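Local coordinates for protein thermoresistant glucokinase (Janibacter sp. HTCC2649, PDB 4EUN) that probably phosphorylates gluconate at the expense of ATP, as a gluconokinase of the P-loop kinase type, at residues 127-132 with 170-175; 33-38 with 160-165; 41-46 with 105-110; 86-91 with 116-121. All coordinates share one frame; numbering follows the deposited sequence.

Contact 1: 127-132 with 170-175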
# COMPACT_ATOMS: atom_id res chain seq x y z
N ASP A 127 -11.62 -8.38 10.56
CA ASP A 127 -11.63 -7.48 11.70
C ASP A 127 -11.42 -6.07 11.20
O ASP A 127 -10.55 -5.82 10.38
CB ASP A 127 -10.51 -7.84 12.68
CG ASP A 127 -10.65 -9.25 13.23
OD1 ASP A 127 -11.72 -9.58 13.78
OD2 ASP A 127 -9.68 -10.02 13.09
N PHE A 128 -12.22 -5.12 11.70
CA PHE A 128 -12.15 -3.76 11.20
C PHE A 128 -11.53 -2.81 12.21
O PHE A 128 -11.85 -2.86 13.39
CB PHE A 128 -13.57 -3.27 10.83
CG PHE A 128 -14.12 -3.94 9.62
CD1 PHE A 128 -14.75 -5.17 9.70
CD2 PHE A 128 -13.94 -3.35 8.36
CE1 PHE A 128 -15.23 -5.81 8.56
CE2 PHE A 128 -14.42 -3.98 7.22
CZ PHE A 128 -15.06 -5.21 7.32
N LEU A 129 -10.62 -1.97 11.73
CA LEU A 129 -10.14 -0.84 12.51
C LEU A 129 -10.73 0.40 11.87
O LEU A 129 -10.40 0.75 10.73
CB LEU A 129 -8.61 -0.78 12.50
CG LEU A 129 -7.87 -2.03 12.97
CD1 LEU A 129 -6.37 -1.84 12.75
CD2 LEU A 129 -8.16 -2.34 14.43
N HIS A 130 -11.63 1.06 12.58
CA HIS A 130 -12.33 2.22 12.03
C HIS A 130 -11.64 3.50 12.50
O HIS A 130 -11.79 3.91 13.65
CB HIS A 130 -13.79 2.18 12.48
CG HIS A 130 -14.58 3.39 12.10
ND1 HIS A 130 -15.82 3.65 12.66
CD2 HIS A 130 -14.34 4.39 11.23
CE1 HIS A 130 -16.29 4.78 12.15
NE2 HIS A 130 -15.42 5.25 11.29
N LEU A 131 -10.87 4.11 11.60
CA LEU A 131 -10.10 5.31 11.91
C LEU A 131 -10.94 6.52 11.56
O LEU A 131 -11.34 6.71 10.41
CB LEU A 131 -8.80 5.30 11.10
CG LEU A 131 -7.72 6.36 11.37
CD1 LEU A 131 -7.14 6.21 12.76
CD2 LEU A 131 -6.64 6.20 10.34
N ASP A 132 -11.23 7.35 12.56
CA ASP A 132 -12.15 8.44 12.32
C ASP A 132 -12.03 9.53 13.36
O ASP A 132 -11.34 9.38 14.37
CB ASP A 132 -13.57 7.88 12.28
CG ASP A 132 -14.46 8.62 11.32
OD1 ASP A 132 -14.15 9.78 10.99
OD2 ASP A 132 -15.47 8.04 10.89
N SER A 170 -17.00 -7.36 13.90
CA SER A 170 -15.78 -7.35 14.69
C SER A 170 -14.98 -6.12 14.33
O SER A 170 -14.47 -6.00 13.22
CB SER A 170 -14.95 -8.60 14.41
OG SER A 170 -13.68 -8.51 15.04
N GLY A 171 -14.89 -5.17 15.26
CA GLY A 171 -14.13 -3.97 14.99
C GLY A 171 -13.98 -3.07 16.18
O GLY A 171 -14.71 -3.20 17.16
N ILE A 172 -13.01 -2.16 16.10
CA ILE A 172 -12.89 -1.08 17.08
C ILE A 172 -12.68 0.26 16.40
O ILE A 172 -12.22 0.33 15.26
CB ILE A 172 -11.71 -1.31 18.04
CG1 ILE A 172 -10.42 -1.51 17.26
CG2 ILE A 172 -12.01 -2.47 19.00
CD1 ILE A 172 -9.17 -1.32 18.09
N VAL A 173 -13.03 1.33 17.11
CA VAL A 173 -12.81 2.69 16.63
C VAL A 173 -11.46 3.23 17.09
O VAL A 173 -11.07 3.03 18.24
CB VAL A 173 -13.95 3.64 17.10
CG1 VAL A 173 -13.61 5.09 16.80
CG2 VAL A 173 -15.24 3.26 16.43
N LEU A 174 -10.75 3.87 16.18
CA LEU A 174 -9.48 4.53 16.49
C LEU A 174 -9.65 6.03 16.24
O LEU A 174 -9.87 6.46 15.10
CB LEU A 174 -8.35 3.99 15.61
CG LEU A 174 -8.04 2.48 15.62
CD1 LEU A 174 -6.99 2.10 14.58
CD2 LEU A 174 -7.62 2.03 17.00
N ASP A 175 -9.58 6.83 17.30
CA ASP A 175 -9.75 8.27 17.19
C ASP A 175 -8.49 8.90 16.62
O ASP A 175 -7.44 8.88 17.27
CB ASP A 175 -10.08 8.86 18.57
CG ASP A 175 -10.47 10.32 18.52
OD1 ASP A 175 -10.02 11.06 17.62
OD2 ASP A 175 -11.25 10.75 19.40

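Contact 2: 33-38 with 160-165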
# COMPACT_ATOMS: atom_id res chain seq x y z
N VAL A 33 -9.13 -4.95 8.07
CA VAL A 33 -9.43 -3.83 7.19
C VAL A 33 -9.37 -2.55 8.01
O VAL A 33 -10.06 -2.44 9.02
CB VAL A 33 -10.83 -3.97 6.53
CG1 VAL A 33 -11.18 -2.70 5.76
CG2 VAL A 33 -10.85 -5.18 5.60
N VAL A 34 -8.54 -1.61 7.58
CA VAL A 34 -8.49 -0.29 8.20
C VAL A 34 -9.38 0.59 7.34
O VAL A 34 -9.08 0.83 6.18
CB VAL A 34 -7.07 0.31 8.23
CG1 VAL A 34 -7.08 1.63 9.01
CG2 VAL A 34 -6.09 -0.70 8.88
N MET A 35 -10.45 1.09 7.94
CA MET A 35 -11.47 1.81 7.21
C MET A 35 -11.50 3.24 7.71
O MET A 35 -11.44 3.48 8.90
CB MET A 35 -12.81 1.10 7.41
CG MET A 35 -14.02 1.98 7.23
SD MET A 35 -15.55 1.07 7.49
CE MET A 35 -15.55 0.75 9.26
N GLY A 36 -11.56 4.20 6.79
CA GLY A 36 -11.68 5.60 7.18
C GLY A 36 -11.58 6.45 5.93
O GLY A 36 -11.12 5.98 4.90
N VAL A 37 -12.00 7.70 6.02
CA VAL A 37 -11.94 8.55 4.83
C VAL A 37 -10.50 8.89 4.45
O VAL A 37 -9.58 8.65 5.22
CB VAL A 37 -12.76 9.85 5.01
CG1 VAL A 37 -14.19 9.51 5.41
CG2 VAL A 37 -12.12 10.77 6.04
N SER A 38 -10.32 9.42 3.25
CA SER A 38 -9.01 9.89 2.81
C SER A 38 -8.47 10.97 3.74
O SER A 38 -9.19 11.90 4.12
CB SER A 38 -9.10 10.47 1.39
OG SER A 38 -9.42 9.46 0.45
N ALA A 160 -20.79 10.62 4.89
CA ALA A 160 -22.15 10.09 4.81
C ALA A 160 -22.17 8.58 4.54
O ALA A 160 -23.09 7.89 4.95
CB ALA A 160 -22.94 10.84 3.76
N THR A 161 -21.14 8.08 3.85
CA THR A 161 -21.06 6.67 3.45
C THR A 161 -20.53 5.79 4.58
O THR A 161 -20.86 4.60 4.67
CB THR A 161 -20.15 6.53 2.19
OG1 THR A 161 -20.73 7.25 1.10
CG2 THR A 161 -19.95 5.06 1.80
N LEU A 162 -19.72 6.38 5.44
CA LEU A 162 -19.06 5.67 6.53
C LEU A 162 -20.05 5.35 7.65
O LEU A 162 -20.31 6.18 8.52
CB LEU A 162 -17.90 6.52 7.05
CG LEU A 162 -16.89 5.86 7.98
CD1 LEU A 162 -16.59 4.51 7.47
CD2 LEU A 162 -15.61 6.66 8.06
N GLU A 163 -20.61 4.14 7.62
CA GLU A 163 -21.60 3.69 8.60
C GLU A 163 -20.92 3.08 9.82
O GLU A 163 -20.00 2.28 9.68
CB GLU A 163 -22.58 2.69 7.98
CG GLU A 163 -23.48 3.32 6.91
CD GLU A 163 -24.40 2.35 6.20
OE1 GLU A 163 -24.41 1.14 6.52
OE2 GLU A 163 -25.14 2.81 5.30
N ALA A 164 -21.36 3.47 11.01
CA ALA A 164 -20.78 2.98 12.26
C ALA A 164 -20.71 1.46 12.29
O ALA A 164 -21.61 0.78 11.78
CB ALA A 164 -21.58 3.49 13.46
N LEU A 165 -19.65 0.93 12.89
CA LEU A 165 -19.61 -0.51 13.14
C LEU A 165 -20.78 -0.92 14.04
O LEU A 165 -21.12 -0.23 15.01
CB LEU A 165 -18.28 -0.92 13.77
CG LEU A 165 -17.08 -0.85 12.83
CD1 LEU A 165 -15.81 -0.89 13.64
CD2 LEU A 165 -17.11 -2.00 11.84

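Contact 3: 41-46 with 105-110. With SO4 (sulfate ion), chain B.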
# COMPACT_ATOMS: atom_id res chain seq x y z
N GLY A 41 -5.33 8.89 7.87
CA GLY A 41 -4.08 8.30 8.33
C GLY A 41 -4.07 6.78 8.30
O GLY A 41 -3.32 6.14 9.05
N LYS A 42 -4.90 6.20 7.43
CA LYS A 42 -5.08 4.75 7.39
C LYS A 42 -3.82 4.00 7.01
O LYS A 42 -3.54 2.92 7.54
CB LYS A 42 -6.16 4.38 6.39
CG LYS A 42 -7.55 4.83 6.73
CD LYS A 42 -8.52 4.26 5.71
CE LYS A 42 -8.13 4.66 4.29
NZ LYS A 42 -8.47 6.08 4.03
N THR A 43 -3.07 4.57 6.07
CA THR A 43 -1.85 3.92 5.61
C THR A 43 -0.83 3.79 6.74
O THR A 43 -0.24 2.72 6.93
CB THR A 43 -1.24 4.66 4.40
OG1 THR A 43 -2.18 4.64 3.32
CG2 THR A 43 0.05 3.98 3.96
N THR A 44 -0.66 4.86 7.51
CA THR A 44 0.25 4.84 8.66
C THR A 44 -0.13 3.76 9.69
O THR A 44 0.73 3.01 10.16
CB THR A 44 0.34 6.23 9.33
OG1 THR A 44 0.92 7.16 8.42
CG2 THR A 44 1.19 6.16 10.58
N ILE A 45 -1.41 3.68 10.03
CA ILE A 45 -1.89 2.67 10.96
C ILE A 45 -1.71 1.25 10.41
O ILE A 45 -1.18 0.37 11.09
CB ILE A 45 -3.38 2.90 11.34
CG1 ILE A 45 -3.59 4.31 11.88
CG2 ILE A 45 -3.85 1.85 12.34
CD1 ILE A 45 -2.71 4.64 13.08
N ALA A 46 -2.15 1.02 9.17
CA ALA A 46 -2.04 -0.30 8.56
C ALA A 46 -0.59 -0.76 8.45
O ALA A 46 -0.28 -1.93 8.70
CB ALA A 46 -2.70 -0.31 7.18
N ILE A 105 -3.69 -7.23 5.75
CA ILE A 105 -4.29 -5.99 6.24
C ILE A 105 -4.41 -5.03 5.06
O ILE A 105 -3.43 -4.77 4.35
CB ILE A 105 -3.52 -5.37 7.43
CG1 ILE A 105 -4.22 -4.11 7.94
CG2 ILE A 105 -2.04 -5.09 7.08
CD1 ILE A 105 -3.72 -3.69 9.33
N ILE A 106 -5.60 -4.49 4.85
CA ILE A 106 -5.82 -3.58 3.74
C ILE A 106 -6.42 -2.27 4.24
O ILE A 106 -7.15 -2.26 5.23
CB ILE A 106 -6.75 -4.18 2.65
CG1 ILE A 106 -8.16 -4.39 3.17
CG2 ILE A 106 -6.17 -5.51 2.13
CD1 ILE A 106 -9.10 -4.96 2.12
N THR A 107 -6.11 -1.18 3.55
CA THR A 107 -6.76 0.09 3.84
C THR A 107 -7.92 0.29 2.89
O THR A 107 -7.76 0.08 1.69
CB THR A 107 -5.79 1.25 3.66
OG1 THR A 107 -5.14 1.12 2.38
CG2 THR A 107 -4.72 1.23 4.73
N CYS A 108 -9.08 0.69 3.42
CA CYS A 108 -10.25 1.02 2.61
C CYS A 108 -10.76 2.42 2.96
O CYS A 108 -10.66 2.85 4.10
CB CYS A 108 -11.40 0.06 2.89
SG CYS A 108 -11.15 -1.61 2.30
N SER A 109 -11.34 3.10 1.98
CA SER A 109 -12.08 4.33 2.25
C SER A 109 -13.40 3.99 2.96
O SER A 109 -13.54 2.91 3.53
CB SER A 109 -12.35 5.09 0.95
OG SER A 109 -12.83 4.20 -0.04
N ALA A 110 -14.36 4.92 2.94
CA ALA A 110 -15.59 4.75 3.71
C ALA A 110 -16.38 3.52 3.26
O ALA A 110 -16.54 3.28 2.06
CB ALA A 110 -16.45 5.97 3.61
S SO4 B . -5.00 8.01 4.34
O1 SO4 B . -6.30 7.55 4.82
O2 SO4 B . -5.20 8.71 3.08
O3 SO4 B . -4.12 6.87 4.15
O4 SO4 B . -4.39 8.92 5.30

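Contact 4: 86-91 with 116-121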
# COMPACT_ATOMS: atom_id res chain seq x y z
N TRP A 86 -15.68 -4.03 -7.08
CA TRP A 86 -14.48 -3.70 -6.32
C TRP A 86 -14.44 -4.44 -4.98
O TRP A 86 -13.44 -5.09 -4.64
CB TRP A 86 -14.42 -2.18 -6.11
CG TRP A 86 -13.39 -1.69 -5.13
CD1 TRP A 86 -12.03 -1.80 -5.24
CD2 TRP A 86 -13.63 -0.94 -3.92
NE1 TRP A 86 -11.42 -1.19 -4.17
CE2 TRP A 86 -12.38 -0.66 -3.35
CE3 TRP A 86 -14.79 -0.50 -3.27
CZ2 TRP A 86 -12.25 0.05 -2.15
CZ3 TRP A 86 -14.66 0.20 -2.09
CH2 TRP A 86 -13.40 0.47 -1.53
N LEU A 87 -15.53 -4.37 -4.23
CA LEU A 87 -15.64 -5.09 -2.97
C LEU A 87 -15.50 -6.60 -3.15
O LEU A 87 -14.87 -7.27 -2.33
CB LEU A 87 -16.98 -4.75 -2.32
CG LEU A 87 -17.06 -3.29 -1.90
CD1 LEU A 87 -18.51 -2.91 -1.68
CD2 LEU A 87 -16.28 -3.04 -0.61
N ARG A 88 -16.09 -7.14 -4.21
CA ARG A 88 -15.96 -8.57 -4.48
C ARG A 88 -14.52 -8.95 -4.80
O ARG A 88 -14.07 -10.03 -4.43
CB ARG A 88 -16.90 -9.05 -5.59
CG ARG A 88 -18.34 -9.24 -5.13
CD ARG A 88 -19.17 -9.86 -6.25
NE ARG A 88 -19.24 -8.98 -7.41
CZ ARG A 88 -20.29 -8.25 -7.73
NH1 ARG A 88 -20.27 -7.47 -8.81
NH2 ARG A 88 -21.39 -8.30 -6.98
N SER A 89 -13.80 -8.08 -5.50
CA SER A 89 -12.41 -8.41 -5.82
C SER A 89 -11.55 -8.38 -4.57
O SER A 89 -10.61 -9.19 -4.43
CB SER A 89 -11.85 -7.46 -6.89
OG SER A 89 -11.59 -6.19 -6.35
N LEU A 90 -11.86 -7.48 -3.64
CA LEU A 90 -11.16 -7.43 -2.36
C LEU A 90 -11.44 -8.69 -1.54
O LEU A 90 -10.53 -9.26 -0.93
CB LEU A 90 -11.58 -6.19 -1.56
CG LEU A 90 -11.18 -4.84 -2.16
CD1 LEU A 90 -11.85 -3.73 -1.39
CD2 LEU A 90 -9.66 -4.69 -2.09
N ALA A 91 -12.70 -9.12 -1.54
CA ALA A 91 -13.08 -10.33 -0.82
C ALA A 91 -12.37 -11.54 -1.42
O ALA A 91 -11.85 -12.39 -0.69
CB ALA A 91 -14.59 -10.52 -0.86
N ARG A 116 -19.24 -4.01 4.03
CA ARG A 116 -18.48 -4.89 4.92
C ARG A 116 -19.01 -6.31 4.86
O ARG A 116 -18.23 -7.26 4.97
CB ARG A 116 -18.47 -4.33 6.35
CG ARG A 116 -17.84 -2.93 6.42
CD ARG A 116 -17.60 -2.43 7.84
NE ARG A 116 -18.83 -2.19 8.61
CZ ARG A 116 -19.44 -1.02 8.73
NH1 ARG A 116 -18.98 0.05 8.09
NH2 ARG A 116 -20.52 -0.92 9.48
N ASP A 117 -20.32 -6.48 4.66
CA ASP A 117 -20.89 -7.82 4.45
C ASP A 117 -20.25 -8.52 3.25
O ASP A 117 -19.91 -9.72 3.32
CB ASP A 117 -22.41 -7.74 4.23
CG ASP A 117 -23.18 -7.34 5.48
OD1 ASP A 117 -22.65 -7.49 6.60
OD2 ASP A 117 -24.34 -6.89 5.34
N VAL A 118 -20.05 -7.79 2.16
CA VAL A 118 -19.42 -8.36 0.97
C VAL A 118 -17.96 -8.76 1.24
O VAL A 118 -17.53 -9.84 0.85
CB VAL A 118 -19.48 -7.39 -0.23
CG1 VAL A 118 -18.73 -7.96 -1.42
CG2 VAL A 118 -20.93 -7.11 -0.60
N LEU A 119 -17.21 -7.90 1.93
CA LEU A 119 -15.84 -8.24 2.31
C LEU A 119 -15.81 -9.54 3.12
O LEU A 119 -14.93 -10.39 2.93
CB LEU A 119 -15.20 -7.11 3.12
CG LEU A 119 -15.00 -5.79 2.36
CD1 LEU A 119 -14.36 -4.72 3.24
CD2 LEU A 119 -14.15 -6.01 1.13
N ARG A 120 -16.80 -9.71 4.00
CA ARG A 120 -16.85 -10.90 4.86
C ARG A 120 -17.25 -12.17 4.11
O ARG A 120 -17.16 -13.27 4.66
CB ARG A 120 -17.75 -10.67 6.08
CG ARG A 120 -17.07 -9.86 7.19
CD ARG A 120 -17.96 -9.71 8.43
NE ARG A 120 -19.12 -8.88 8.15
CZ ARG A 120 -19.26 -7.62 8.56
NH1 ARG A 120 -18.31 -7.03 9.27
NH2 ARG A 120 -20.35 -6.94 8.24
N GLU A 121 -17.69 -12.03 2.86
CA GLU A 121 -17.99 -13.21 2.03
C GLU A 121 -16.73 -13.92 1.56
O GLU A 121 -16.79 -15.05 1.08
CB GLU A 121 -18.86 -12.83 0.83
CG GLU A 121 -20.24 -12.27 1.18
CD GLU A 121 -21.03 -11.85 -0.05
OE1 GLU A 121 -20.57 -12.11 -1.18
OE2 GLU A 121 -22.12 -11.25 0.12

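Contact 1: 127-132 with 170-175
The F128 ring meets S170 at its edge: the carbonyl O of S170 lies in the ring plane, with S170 O 3.6 Å from F128 CD1. R116 and L119 of helix 113-119, and R120, also pack on this ring. The H130 imidazole stands beside V173, both pointing the same way. V173 CG2 comes obliquely to H130 ND1 at 3.8 Å. At the other end of the imidazole, H130 NE2 donates to the anti lone pair of D132 OD2 (2.8 Å), with the carboxylate oxygen 24° out of the ring plane. Strands 127-132 and 171-175 are parallel neighbours in the five-stranded 2-3-1-4-5 sheet of P-loop kinases, and 171-175 is one of its two edge strands within the chain. Five backbone bonds join them, among them L174 N to H130 O at 2.7 Å. On the opposite sheet face L129 CD2 lies alongside I172 CG1 at 3.7 Å. The L131 and L174 side chains slant across each other, L131 CD1 meeting L174 CB at 3.8 Å. Helix 180-191 and I45 of helix 42-53 pack on this leucine-rich face. At the start of the pair, S170 OG donates to D127 OD1 (2.6 Å), while D127 OD2 is bridged to R30.

Contact 2: 33-38 with 160-165
M35 and L162 make the main apolar contact between the end of strand 31-35 and the chain that leaves helix 155-161. One methyl of L162, CD1, touches two atoms of the methionine: M35 SD and M35 CG both lie 3.6 Å from L162 CD1. The two side chains slant across each other. M35 runs out extended as far as SD and then bends at chi3 (70°). This turn carries CE to the second leucine, where M35 CE is 4.1 Å from L165 CD2. Here the two side chains slide past each other in opposite directions. M35 has two conformers, and the SD and CE contacts of this one may not hold in the other. H130 also touches both leucines.

A second, looser group forms round the other L162 methyl. L162 CD2 lies 4.1 Å from V37 CG1 and 4.2 Å from G36 CA. V37 and L162 meet at about a right angle. G36 and V37 begin the probable P-loop, so L162 packs against the backbone at its start.

Polar bonds go elsewhere. G36 O accepts from K42 NZ, and E163 O from R116 NH1. The contact itself is wholly apolar, so its fit rests on shape and the exclusion of water.

Contact 3: 41-46 with 105-110
K42 reaches across T107 and C108 to a bound sulfate. Its CB meets T107 CG2 at 3.8 Å and lies near sulfate O1. CG also stays beside that oxygen. The chain then packs tightly against a carbonyl of strand 104-108: K42 CD is 3.0 Å from C108 O, and CE is almost as near. Bends at chi3 (-57°) and chi4 (-74°) fold the end back toward the anion, where K42 NZ donates to sulfate O1 at 2.7 Å. The same NZ also donates to G36 O, and weakly to V37 O.

Backbone amides at the start of helix 42-53 complete the grip. G41 N donates to sulfate O4 (2.7 Å) and T43 N to O3 (3.2 Å), while K42 N makes a weak bond to O1. G39 N is a further donor. G41 sits at the N-cap position. Strand, glycine-rich loop and helix fit a Walker A P-loop, in which such a site holds nucleotide phosphate. The sulfate, probably from the crystallisation liquor, is consistent with that role.

Further along, the helix rests on the strand through small groups. A46 CB touches T107 CG2 at 3.5 Å, and A46 CA touches I105 CD1 at 3.9 Å. T107 OG1 is turned to another partner, E59 OE1, while its methyl stays on the helix.

The chemistry thus divides along the helix. Methyl contacts seat it on the sheet. At its N-terminal end, one ammonium group and several N-H groups converge on the anion, and the helix dipole would probably add to their pull.

Contact 4: 86-91 with 116-121
L87 and V118 face each other where helix 80-99 packs on helix 113-119, two helices on one side of the parallel sheet of this P-loop kinase fold. These helices precede and follow strand 104-108. V118 points at the partner helix and puts one methyl forward. V118 CG1 lies 3.8 Å from L87 CB and 3.9 Å from R88 CG. The torsion that sets CG1 anti to the backbone N (chi1 176°) brings this branch over the L87-R88 turn. R88 crosses V118 at a slant, touching it with the aliphatic base of its chain.

L119 approaches along another line. Its CB does not aim at the partner, but CD2 swings into the groove between L87 and L90. There L119 and L90 lie side by side and point the same way, with L119 CD2 3.7 Å from L90 CB. L87 instead crosses L119 obliquely, and L87 CD2 is 4.0 Å from L119 CD2. L90 reaches on to W86, its CD1 lying 3.6 Å above the plane of the indole near the rim.

A91 brings the backbones near: its CA is 4.7 Å from L119 CA. The A91 methyl rests on main-chain oxygens, with A91 CB 3.5 Å from V118 O.

Contacts 1, 2 and 3 all reach the same sheet; contact 4 packs helices on one of its sides. Contact 3 lies nearest the middle of the chain. Contacts 1 and 3 are partly buried; contact 1 includes an edge strand. Contacts 2 and 4 are buried and apolar. Contact 1 relies on backbone bonding, and contact 3 pairs methyl packing with an anion site at the helix start. Strand 127-132 bonds to strand 31-35, linking contacts 1 and 2. Contacts 2 and 3 share the probable P-loop, with its entry in one and its helix in the other. R116 ties contact 4 to contact 2 by bonding to E163 O. The centres of contacts 1 and 4 are about 17 Å apart, yet F128 of contact 1 touches R116, L119 and R120.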